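Local coordinates for protein ferredoxin CarAc (Pseudomonas resinovorans, PDB 7BUH) that carries electrons from the reductase CarAd to the terminal oxygenase CarAa of carbazole 1,9a-dioxygenase, using one Rieske-type [2Fe-2S] cluster, at residues L6-A11 and L30-V35; R20-V25 and V100-E105; T45-I50 and G70-C75. All blocks are in the same frame, centred on the assembly; numbering follows the deposited sequence.

Overall arrangement
The Rieske ferredoxin illustrates how a redox-active loop region can be built onto a beta scaffold. Interactions 1 and 2, with centres 7 Å apart, bring together strands that are not neighbours in the larger antiparallel sheet, and their valine pairs share its interior. Strand 5-10 of interaction 1 pairs with strand 99-103 of interaction 2, the N of L6 lying 2.7 Å from the O of V102 in a probable hydrogen bond. Interaction 3, which holds two ligands of the [2Fe-2S] cluster, lies with its centre about 17 Å from those of the other two. It still meets the scaffold: Y33 CE2 packs 3.7 Å from V74 CG1.

Interaction 1 (L6-A11 and L30-V35); sequences LKVCAA and LAVYRV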
loop_
_atom_site.group_PDB
_atom_site.type_symbol
_atom_site.label_atom_id
_atom_site.label_comp_id
_atom_site.label_asym_id
_atom_site.label_seq_id
_atom_site.Cartn_x
_atom_site.Cartn_y
_atom_site.Cartn_z
ATOM N N LEU A 6 2.932 7.748 9.291
ATOM C CA LEU A 6 1.527 7.586 9.697
ATOM C C LEU A 6 1.393 6.335 10.561
ATOM O O LEU A 6 1.767 5.246 10.095
ATOM C CB LEU A 6 0.658 7.468 8.446
ATOM C CG LEU A 6 0.767 8.606 7.449
ATOM C CD1 LEU A 6 -0.237 8.387 6.350
ATOM C CD2 LEU A 6 0.570 9.981 8.110
ATOM N N LYS A 7 0.892 6.479 11.777
ATOM C CA LYS A 7 0.743 5.338 12.689
ATOM C C LYS A 7 -0.458 4.535 12.200
ATOM O O LYS A 7 -1.561 5.109 11.998
ATOM C CB LYS A 7 0.639 5.774 14.146
ATOM C CG LYS A 7 0.351 4.626 15.111
ATOM C CD LYS A 7 0.268 5.082 16.557
ATOM C CE LYS A 7 1.607 5.555 17.070
ATOM N NZ LYS A 7 1.540 6.102 18.452
ATOM N N VAL A 8 -0.258 3.237 12.001
ATOM C CA VAL A 8 -1.316 2.330 11.481
ATOM C C VAL A 8 -1.934 1.567 12.641
ATOM O O VAL A 8 -3.168 1.712 12.888
ATOM C CB VAL A 8 -0.719 1.411 10.406
ATOM C CG1 VAL A 8 -1.747 0.491 9.778
ATOM C CG2 VAL A 8 -0.052 2.263 9.357
ATOM N N CYS A 9 -1.156 0.731 13.313
ATOM C CA CYS A 9 -1.673 -0.175 14.364
ATOM C C CYS A 9 -0.492 -0.875 15.009
ATOM O O CYS A 9 0.593 -0.733 14.506
ATOM C CB CYS A 9 -2.592 -1.242 13.788
ATOM S SG CYS A 9 -1.838 -2.205 12.449
ATOM N N ALA A 10 -0.731 -1.631 16.066
ATOM C CA ALA A 10 0.263 -2.558 16.620
ATOM C C ALA A 10 0.582 -3.631 15.579
ATOM O O ALA A 10 -0.361 -4.138 14.945
ATOM C CB ALA A 10 -0.268 -3.177 17.887
ATOM N N ALA A 11 1.849 -3.999 15.444
ATOM C CA ALA A 11 2.287 -5.111 14.565
ATOM C C ALA A 11 1.505 -6.371 14.907
ATOM O O ALA A 11 1.054 -7.061 13.971
ATOM C CB ALA A 11 3.785 -5.329 14.652
ATOM N N LEU A 30 -3.649 4.577 1.282
ATOM C CA LEU A 30 -2.584 3.544 1.202
ATOM C C LEU A 30 -3.139 2.201 1.696
ATOM O O LEU A 30 -4.107 2.161 2.473
ATOM C CB LEU A 30 -1.379 3.983 2.035
ATOM C CG LEU A 30 -0.881 5.403 1.753
ATOM C CD1 LEU A 30 0.250 5.786 2.691
ATOM C CD2 LEU A 30 -0.466 5.557 0.303
ATOM N N ALA A 31 -2.515 1.132 1.238
ATOM C CA ALA A 31 -2.737 -0.238 1.752
ATOM C C ALA A 31 -1.434 -0.673 2.410
ATOM O O ALA A 31 -0.370 -0.486 1.809
ATOM C CB ALA A 31 -3.149 -1.145 0.634
ATOM N N VAL A 32 -1.516 -1.192 3.622
ATOM C CA VAL A 32 -0.358 -1.777 4.339
ATOM C C VAL A 32 -0.569 -3.288 4.427
ATOM O O VAL A 32 -1.660 -3.729 4.871
ATOM C CB VAL A 32 -0.205 -1.150 5.729
ATOM C CG1 VAL A 32 0.925 -1.780 6.492
ATOM C CG2 VAL A 32 0.002 0.341 5.595
ATOM N N TYR A 33 0.418 -4.061 4.000
ATOM C CA TYR A 33 0.307 -5.535 3.874
ATOM C C TYR A 33 1.283 -6.176 4.845
ATOM O O TYR A 33 2.404 -5.681 4.929
ATOM C CB TYR A 33 0.681 -5.996 2.465
ATOM C CG TYR A 33 0.071 -5.211 1.343
ATOM C CD1 TYR A 33 0.680 -4.088 0.818
ATOM C CD2 TYR A 33 -1.105 -5.628 0.761
ATOM C CE1 TYR A 33 0.141 -3.377 -0.240
ATOM C CE2 TYR A 33 -1.658 -4.931 -0.300
ATOM C CZ TYR A 33 -1.046 -3.800 -0.800
ATOM O OH TYR A 33 -1.610 -3.167 -1.874
ATOM N N ARG A 34 0.836 -7.197 5.588
ATOM C CA ARG A 34 1.741 -8.055 6.372
ATOM C C ARG A 34 1.903 -9.341 5.561
ATOM O O ARG A 34 0.906 -10.073 5.390
ATOM C CB ARG A 34 1.221 -8.355 7.775
ATOM C CG ARG A 34 2.239 -9.169 8.560
ATOM C CD ARG A 34 1.829 -9.498 9.982
ATOM N NE ARG A 34 2.863 -10.282 10.629
ATOM C CZ ARG A 34 3.170 -10.244 11.929
ATOM N NH1 ARG A 34 2.581 -9.383 12.741
ATOM N NH2 ARG A 34 4.156 -11.006 12.390
ATOM N N VAL A 35 3.097 -9.552 5.029
ATOM C CA VAL A 35 3.444 -10.774 4.271
ATOM C C VAL A 35 4.371 -11.562 5.184
ATOM O O VAL A 35 5.519 -11.103 5.377
ATOM C CB VAL A 35 4.051 -10.431 2.904
ATOM C CG1 VAL A 35 4.456 -11.676 2.147
ATOM C CG2 VAL A 35 3.058 -9.581 2.104
#
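V8 and V32 face each other with CA atoms 8.3 Å apart, on strands 5-10 and 27-35, which run in broadly the same direction here but are not paired through their backbones. Both valines turn their side chains inward, and their CG2 methyls meet at 4.2 Å. V22 and V102 add their own aliphatic groups around V8, so the pair belongs to the interior of the curled sheet. A beta bulge lies at V8 and C9, both of which bond to V100 on the adjoining strand.

Beyond the valines the contact changes character. R34 has CG anti to its own N (chi1 -176°) and stays extended from CG to NE, which carries the guanidinium to the turn following strand 5-10. There NH1 approaches A11 O at 3.0 Å, the oxygen lying at the edge of the guanidinium and near its plane. NH1 also has a weak hydrogen bond to M14 O. The other two nitrogens find local partners: NE donates to G36 O and NH2 forms a salt bridge with D37 OD1. With partners spread round its rim, the guanidinium is probably held in one orientation, and its charge lies among backbone oxygens and a carboxylate instead of against the valines.

Interaction 2 (R20-V25 and V100-E105); sequences RRVNRV and VYVAGE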
loop_
_atom_site.group_PDB
_atom_site.type_symbol
_atom_site.label_atom_id
_atom_site.label_comp_id
_atom_site.label_asym_id
_atom_site.label_seq_id
_atom_site.Cartn_x
_atom_site.Cartn_y
_atom_site.Cartn_z
ATOM N N ARG A 20 -4.377 -3.622 5.746
ATOM C CA ARG A 20 -5.065 -2.491 6.417
ATOM C C ARG A 20 -5.040 -1.308 5.468
ATOM O O ARG A 20 -3.955 -0.974 4.944
ATOM C CB ARG A 20 -4.365 -2.048 7.702
ATOM C CG ARG A 20 -4.615 -2.931 8.914
ATOM C CD ARG A 20 -5.769 -2.418 9.768
ATOM N NE ARG A 20 -5.630 -2.787 11.179
ATOM C CZ ARG A 20 -5.657 -4.035 11.633
ATOM N NH1 ARG A 20 -5.553 -4.273 12.923
ATOM N NH2 ARG A 20 -5.806 -5.052 10.811
ATOM N N ARG A 21 -6.175 -0.652 5.310
ATOM C CA ARG A 21 -6.248 0.620 4.565
ATOM C C ARG A 21 -5.909 1.763 5.513
ATOM O O ARG A 21 -6.324 1.743 6.670
ATOM C CB ARG A 21 -7.619 0.781 3.930
ATOM C CG ARG A 21 -7.810 2.065 3.156
ATOM C CD ARG A 21 -9.138 2.013 2.456
ATOM N NE ARG A 21 -9.395 3.290 1.856
ATOM C CZ ARG A 21 -10.505 3.599 1.244
ATOM N NH1 ARG A 21 -11.477 2.708 1.170
ATOM N NH2 ARG A 21 -10.648 4.808 0.746
ATOM N N VAL A 22 -5.118 2.692 5.020
ATOM C CA VAL A 22 -4.696 3.929 5.715
ATOM C C VAL A 22 -5.231 5.129 4.935
ATOM O O VAL A 22 -4.808 5.374 3.775
ATOM C CB VAL A 22 -3.174 3.997 5.882
ATOM C CG1 VAL A 22 -2.790 5.298 6.536
ATOM C CG2 VAL A 22 -2.640 2.793 6.645
ATOM N N ASN A 23 -6.154 5.881 5.547
ATOM C CA ASN A 23 -6.714 7.076 4.871
ATOM C C ASN A 23 -5.853 8.297 5.215
ATOM O O ASN A 23 -5.344 8.377 6.360
ATOM C CB ASN A 23 -8.183 7.248 5.224
ATOM C CG ASN A 23 -8.996 6.039 4.841
ATOM O OD1 ASN A 23 -9.281 5.823 3.659
ATOM N ND2 ASN A 23 -9.307 5.221 5.824
ATOM N N ARG A 24 -5.660 9.177 4.242
ATOM C CA ARG A 24 -4.871 10.427 4.385
ATOM C C ARG A 24 -5.763 11.611 4.003
ATOM O O ARG A 24 -6.152 11.731 2.821
ATOM C CB ARG A 24 -3.635 10.386 3.498
ATOM C CG ARG A 24 -2.706 9.216 3.801
ATOM C CD ARG A 24 -1.423 9.364 3.045
ATOM N NE ARG A 24 -1.640 9.121 1.636
ATOM C CZ ARG A 24 -0.817 9.480 0.653
ATOM N NH1 ARG A 24 0.290 10.150 0.909
ATOM N NH2 ARG A 24 -1.114 9.187 -0.600
ATOM N N VAL A 25 -6.070 12.449 4.983
ATOM C CA VAL A 25 -6.880 13.684 4.781
ATOM C C VAL A 25 -6.351 14.373 3.521
ATOM O O VAL A 25 -5.156 14.689 3.500
ATOM C CB VAL A 25 -6.834 14.584 6.035
ATOM C CG1 VAL A 25 -7.796 14.076 7.106
ATOM C CG2 VAL A 25 -5.421 14.719 6.602
ATOM N N VAL A 100 3.221 -0.259 13.732
ATOM C CA VAL A 100 3.454 -0.150 12.263
ATOM C C VAL A 100 3.226 1.306 11.840
ATOM O O VAL A 100 2.152 1.881 12.167
ATOM C CB VAL A 100 2.505 -1.089 11.501
ATOM C CG1 VAL A 100 2.716 -0.918 10.007
ATOM C CG2 VAL A 100 2.721 -2.532 11.958
ATOM N N TYR A 101 4.204 1.876 11.170
ATOM C CA TYR A 101 4.116 3.215 10.558
ATOM C C TYR A 101 4.379 3.111 9.072
ATOM O O TYR A 101 5.352 2.452 8.649
ATOM C CB TYR A 101 5.144 4.165 11.170
ATOM C CG TYR A 101 4.886 4.490 12.610
ATOM C CD1 TYR A 101 5.212 3.576 13.600
ATOM C CD2 TYR A 101 4.399 5.724 13.003
ATOM C CE1 TYR A 101 4.991 3.848 14.941
ATOM C CE2 TYR A 101 4.172 6.018 14.346
ATOM C CZ TYR A 101 4.491 5.076 15.325
ATOM O OH TYR A 101 4.326 5.317 16.668
ATOM N N VAL A 102 3.577 3.832 8.302
ATOM C CA VAL A 102 3.827 3.964 6.849
ATOM C C VAL A 102 4.257 5.396 6.537
ATOM O O VAL A 102 3.672 6.330 7.060
ATOM C CB VAL A 102 2.624 3.453 6.024
ATOM C CG1 VAL A 102 1.326 4.201 6.273
ATOM C CG2 VAL A 102 2.965 3.479 4.553
ATOM N N ALA A 103 5.272 5.544 5.704
ATOM C CA ALA A 103 5.753 6.857 5.255
ATOM C C ALA A 103 4.590 7.566 4.559
ATOM O O ALA A 103 3.718 6.878 3.911
ATOM C CB ALA A 103 6.954 6.715 4.381
ATOM N N GLY A 104 4.483 8.864 4.813
ATOM C CA GLY A 104 3.428 9.718 4.260
ATOM C C GLY A 104 3.838 10.144 2.877
ATOM O O GLY A 104 2.979 10.765 2.228
ATOM N N GLU A 105 5.094 9.815 2.503
ATOM C CA GLU A 105 5.751 10.130 1.197
ATOM C C GLU A 105 5.023 11.327 0.559
ATOM O O GLU A 105 4.849 11.318 -0.695
ATOM C CB GLU A 105 5.871 8.852 0.337
ATOM C CG GLU A 105 5.797 9.039 -1.185
ATOM C CD GLU A 105 6.109 7.826 -2.055
ATOM O OE1 GLU A 105 5.366 7.574 -3.028
ATOM O OE2 GLU A 105 7.117 7.152 -1.788
#
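V22 and V102 point their side chains at each other from strands 18-24 and 99-103, which have no backbone pairing between them. The touching branches are CG2 of V22 and CG1 of V102, 4.2 Å apart. In V102 the CG1 methyl occupies the position between the backbone N and the carbonyl carbon (chi1 61°), and this is the branch presented to V22. V32 packs on V22 and F91 on V102, giving the pair apolar neighbours from two more strands.

R24, two residues after V22 and so on the same side of its strand, reaches across in another way. Its chain bends at chi3 (-72°), bringing the guanidinium to the loop just past strand 99-103, where R24 NH1 lies 3.1 Å from G104 O. That carbonyl sits at the edge of the group, near its plane. The NE of R24 is committed elsewhere, donating to A28 O in its own hairpin, while the aliphatic part of the side chain lies against L6 and L30.

The valine contact thus joins two strands separated in sheet order, with the arginine's end beside the G104 carbonyl, as befits the curled antiparallel sheet that forms the base of the Rieske fold.

Interaction 3 (T45-I50 and G70-C75); sequences TCTHGI and GAFNVC. With FES (Fe2/s2 (inorganic) cluster), chain B.
C46, in the Cys-X-His half of the Rieske motif that ends at H48, meets F72 beside the cluster. C46 SG binds FE2 at 2.3 Å, and H48 ND1 binds FE1 at 2.1 Å; C65 and H68, from the other half, complete the coordination. The cysteine holds SG anti to its backbone N (chi1 -173°), which turns the sulfur to FE2. The H48 and H68 rings stand nearly perpendicular, their planes at about 85°. Backbone nitrogens also approach the bridging sulfurs, G49 N lying 3.0 Å from S1 and G70 N 3.4 Å from S2.

Outside this shell, on strand 71-73, F72 CE2 touches C46 SG at 3.8 Å, the sulfur lying at the ring edge and in its plane. T47 OG1 meets the same edge, 3.5 Å from F72 CZ, while hydrogen bonding to V86 O. I63, C84 and L88 pack the ring in turn. With an alanine in place of F72, C46 SG and T47 would lose this aromatic edge, and a gap would probably open between the cluster loop and strand 71-73.

The loop also braces itself: H48 N makes a weak hydrogen bond to C46 SG, and I50 N donates to C46 O at 3.2 Å.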
loop_
_atom_site.group_PDB
_atom_site.type_symbol
_atom_site.label_atom_id
_atom_site.label_comp_id
_atom_site.label_asym_id
_atom_site.label_seq_id
_atom_site.Cartn_x
_atom_site.Cartn_y
_atom_site.Cartn_z
ATOM N N THR A 45 -5.446 2.243 -4.162
ATOM C CA THR A 45 -6.355 2.297 -5.334
ATOM C C THR A 45 -5.711 1.535 -6.483
ATOM O O THR A 45 -4.647 1.911 -6.902
ATOM C CB THR A 45 -6.712 3.735 -5.694
ATOM O OG1 THR A 45 -7.196 4.377 -4.501
ATOM C CG2 THR A 45 -7.748 3.778 -6.797
ATOM N N CYS A 46 -6.371 0.485 -6.959
ATOM C CA CYS A 46 -5.951 -0.257 -8.160
ATOM C C CYS A 46 -5.842 0.734 -9.324
ATOM O O CYS A 46 -6.821 1.488 -9.586
ATOM C CB CYS A 46 -6.939 -1.361 -8.496
ATOM S SG CYS A 46 -6.317 -2.391 -9.835
ATOM N N THR A 47 -4.712 0.711 -10.020
ATOM C CA THR A 47 -4.461 1.658 -11.137
ATOM C C THR A 47 -5.370 1.358 -12.323
ATOM O O THR A 47 -5.564 2.260 -13.150
ATOM C CB THR A 47 -2.994 1.673 -11.546
ATOM O OG1 THR A 47 -2.648 0.345 -11.927
ATOM C CG2 THR A 47 -2.135 2.230 -10.440
ATOM N N HIS A 48 -5.895 0.142 -12.411
ATOM C CA HIS A 48 -6.711 -0.316 -13.554
ATOM C C HIS A 48 -8.123 0.282 -13.488
ATOM O O HIS A 48 -8.491 1.031 -14.388
ATOM C CB HIS A 48 -6.718 -1.842 -13.624
ATOM C CG HIS A 48 -7.582 -2.332 -14.723
ATOM N ND1 HIS A 48 -8.772 -2.971 -14.451
ATOM C CD2 HIS A 48 -7.461 -2.250 -16.070
ATOM C CE1 HIS A 48 -9.334 -3.324 -15.605
ATOM N NE2 HIS A 48 -8.565 -2.849 -16.610
ATOM N N GLY A 49 -8.937 -0.097 -12.514
ATOM C CA GLY A 49 -10.358 0.297 -12.472
ATOM C C GLY A 49 -10.837 0.744 -11.097
ATOM O O GLY A 49 -12.061 0.564 -10.819
ATOM N N ILE A 50 -9.939 1.279 -10.254
ATOM C CA ILE A 50 -10.287 2.165 -9.107
ATOM C C ILE A 50 -10.790 1.368 -7.894
ATOM O O ILE A 50 -11.350 1.983 -6.962
ATOM C CB ILE A 50 -11.345 3.190 -9.567
ATOM C CG1 ILE A 50 -10.862 4.005 -10.769
ATOM C CG2 ILE A 50 -11.772 4.081 -8.431
ATOM C CD1 ILE A 50 -9.567 4.746 -10.539
ATOM N N GLY A 70 -6.870 -8.433 -11.516
ATOM C CA GLY A 70 -5.493 -7.953 -11.727
ATOM C C GLY A 70 -4.702 -8.138 -10.443
ATOM O O GLY A 70 -5.296 -8.514 -9.408
ATOM N N ALA A 71 -3.403 -7.935 -10.474
ATOM C CA ALA A 71 -2.581 -8.141 -9.269
ATOM C C ALA A 71 -1.286 -7.346 -9.372
ATOM O O ALA A 71 -0.908 -6.947 -10.498
ATOM C CB ALA A 71 -2.319 -9.611 -9.049
ATOM N N PHE A 72 -0.681 -7.088 -8.214
ATOM C CA PHE A 72 0.576 -6.327 -8.078
ATOM C C PHE A 72 1.470 -7.038 -7.090
ATOM O O PHE A 72 0.940 -7.594 -6.111
ATOM C CB PHE A 72 0.335 -4.916 -7.551
ATOM C CG PHE A 72 -0.541 -4.087 -8.445
ATOM C CD1 PHE A 72 0.013 -3.311 -9.461
ATOM C CD2 PHE A 72 -1.915 -4.078 -8.268
ATOM C CE1 PHE A 72 -0.807 -2.525 -10.256
ATOM C CE2 PHE A 72 -2.727 -3.313 -9.077
ATOM C CZ PHE A 72 -2.169 -2.538 -10.073
ATOM N N ASN A 73 2.781 -6.968 -7.303
ATOM C CA ASN A 73 3.763 -7.359 -6.261
ATOM C C ASN A 73 3.740 -6.249 -5.202
ATOM O O ASN A 73 3.943 -5.101 -5.594
ATOM C CB ASN A 73 5.150 -7.551 -6.854
ATOM C CG ASN A 73 6.113 -8.081 -5.811
ATOM O OD1 ASN A 73 6.521 -7.357 -4.916
ATOM N ND2 ASN A 73 6.515 -9.329 -5.946
ATOM N N VAL A 74 3.477 -6.546 -3.925
ATOM C CA VAL A 74 3.353 -5.495 -2.868
ATOM C C VAL A 74 4.709 -4.860 -2.510
ATOM O O VAL A 74 4.731 -3.719 -1.973
ATOM C CB VAL A 74 2.617 -6.021 -1.620
ATOM C CG1 VAL A 74 1.203 -6.501 -1.951
ATOM C CG2 VAL A 74 3.390 -7.102 -0.909
ATOM N N CYS A 75 5.808 -5.565 -2.775
ATOM C CA CYS A 75 7.201 -5.123 -2.494
ATOM C C CYS A 75 7.649 -4.097 -3.540
ATOM O O CYS A 75 8.340 -3.113 -3.185
ATOM C CB CYS A 75 8.131 -6.331 -2.552
ATOM S SG CYS A 75 7.696 -7.663 -1.408
HETATM FE FE1 FES B . -9.400 -3.742 -12.554
HETATM FE FE2 FES B . -8.153 -3.717 -10.192
HETATM S S1 FES B . -9.860 -2.429 -10.782
HETATM S S2 FES B . -7.876 -5.170 -11.860
#